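Local coordinates for protein putative phophotriesterase (Proteus mirabilis, PDB 3RHG) that binds two zinc ions and probably hydrolyses ester bonds as a member of the phosphotriesterase family, at residues A[270-274]-A[316-320]. Residues are numbered along the deposited sequence; the frame is centred on the assembly and turned at random.
Sequences VMDTV and FLSLL
Val274 is the main bump of this helix pair: it enters the hollow between Phe316, Leu319 and Leu320. Its CG2 lies 3.5 Å from Phe316 CE1, approaching the ring obliquely, and 3.7 Å from Leu319 CB. The other branch, CG1, set anti to the backbone N (chi1 170°), lies beside Leu319 O and packs 4.1 Å from Leu320 CD2, which also rests 3.8 Å from Val274 O. In return, the Phe316 ring fills a groove between Val270, Thr273 and Val274. Its CG is anti to the backbone N (chi1 -170°), which swings the ring across the gap until CZ stands 3.8 Å from Thr273 O. That oxygen and Val270 CG1 lie at the ring edge; Thr273 CG2 packs against CE1 and CZ of Phe316 from a position tilted out of the ring plane. Leu319 supplies a second bump: its CD1 enters the hollow between Val270, Met271 and Val274, meeting Val270 CG1 at 3.6 Å and Met271 SD at 3.9 Å. No hydrogen bond joins the segments; van der Waals packing, mostly between apolar side chains, goes with the 302 Å² buried. The segment axes approach to 10.2 Å and cross at -53°. The contact ties together two outer helices of the phosphotriesterase-family (beta/alpha)8 barrel: helix 270-282, between strands 249-252 and 289-291, and helix 311-322, which follows strand 289-291. Leu291 of that last strand lies against Phe316, helix 327-333 packs on Leu320 through Ile330 and Leu333, and Tyr39 and Tyr60 of the second subunit cover Leu319 and Val270.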
# COMPACT_ATOMS: atom_id res chain seq x y z
N VAL A 270 -3.31 0.25 -6.45
CA VAL A 270 -3.37 1.25 -7.50
C VAL A 270 -3.02 0.63 -8.85
O VAL A 270 -3.74 0.85 -9.83
CB VAL A 270 -2.47 2.47 -7.20
CG1 VAL A 270 -2.41 3.39 -8.40
CG2 VAL A 270 -2.99 3.22 -5.94
N MET A 271 -1.93 -0.13 -8.93
CA MET A 271 -1.55 -0.74 -10.20
C MET A 271 -2.61 -1.72 -10.72
O MET A 271 -2.81 -1.82 -11.93
CB MET A 271 -0.18 -1.43 -10.13
CG MET A 271 0.99 -0.47 -9.97
SD MET A 271 1.02 0.90 -11.14
CE MET A 271 1.33 0.05 -12.68
N ASP A 272 -3.29 -2.43 -9.82
CA ASP A 272 -4.41 -3.31 -10.23
C ASP A 272 -5.44 -2.46 -10.96
O ASP A 272 -6.01 -2.87 -11.98
CB ASP A 272 -5.15 -3.94 -9.02
CG ASP A 272 -4.38 -5.05 -8.33
OD1 ASP A 272 -3.54 -5.74 -8.97
OD2 ASP A 272 -4.66 -5.27 -7.10
N THR A 273 -5.76 -1.31 -10.39
CA THR A 273 -6.84 -0.47 -10.94
C THR A 273 -6.38 0.25 -12.21
O THR A 273 -7.17 0.45 -13.13
CB THR A 273 -7.35 0.46 -9.87
OG1 THR A 273 -7.96 -0.36 -8.86
CG2 THR A 273 -8.42 1.42 -10.42
N VAL A 274 -5.10 0.61 -12.28
CA VAL A 274 -4.54 1.13 -13.53
C VAL A 274 -4.81 0.14 -14.67
O VAL A 274 -5.30 0.52 -15.73
CB VAL A 274 -3.02 1.40 -13.42
CG1 VAL A 274 -2.40 1.72 -14.78
CG2 VAL A 274 -2.76 2.54 -12.42
N PHE A 316 -2.56 8.83 -10.53
CA PHE A 316 -3.29 7.83 -11.32
C PHE A 316 -3.29 8.16 -12.83
O PHE A 316 -3.05 7.28 -13.66
CB PHE A 316 -4.72 7.64 -10.80
CG PHE A 316 -5.42 6.46 -11.42
CD1 PHE A 316 -5.15 5.18 -10.96
CD2 PHE A 316 -6.35 6.64 -12.44
CE1 PHE A 316 -5.78 4.06 -11.51
CE2 PHE A 316 -7.01 5.53 -13.02
CZ PHE A 316 -6.73 4.22 -12.53
N LEU A 317 -3.55 9.43 -13.18
CA LEU A 317 -3.55 9.81 -14.60
C LEU A 317 -2.17 9.64 -15.23
O LEU A 317 -2.07 9.30 -16.42
CB LEU A 317 -4.09 11.24 -14.80
CG LEU A 317 -5.55 11.45 -14.36
CD1 LEU A 317 -6.06 12.84 -14.78
CD2 LEU A 317 -6.46 10.37 -14.93
N SER A 318 -1.10 9.88 -14.46
CA SER A 318 0.28 9.66 -14.95
C SER A 318 0.55 8.19 -15.18
O SER A 318 1.20 7.80 -16.16
CB SER A 318 1.32 10.18 -13.94
OG SER A 318 1.35 11.59 -13.95
N LEU A 319 0.06 7.35 -14.26
CA LEU A 319 0.20 5.93 -14.42
C LEU A 319 -0.53 5.42 -15.67
O LEU A 319 -0.01 4.54 -16.37
CB LEU A 319 -0.28 5.19 -13.16
CG LEU A 319 0.59 5.41 -11.91
CD1 LEU A 319 0.01 4.65 -10.69
CD2 LEU A 319 2.05 5.02 -12.18
N LEU A 320 -1.71 5.96 -15.96
CA LEU A 320 -2.42 5.59 -17.20
C LEU A 320 -1.63 5.97 -18.44
O LEU A 320 -1.62 5.23 -19.42
CB LEU A 320 -3.82 6.21 -17.27
CG LEU A 320 -4.88 5.69 -16.31
CD1 LEU A 320 -6.18 6.54 -16.44
CD2 LEU A 320 -5.15 4.19 -16.57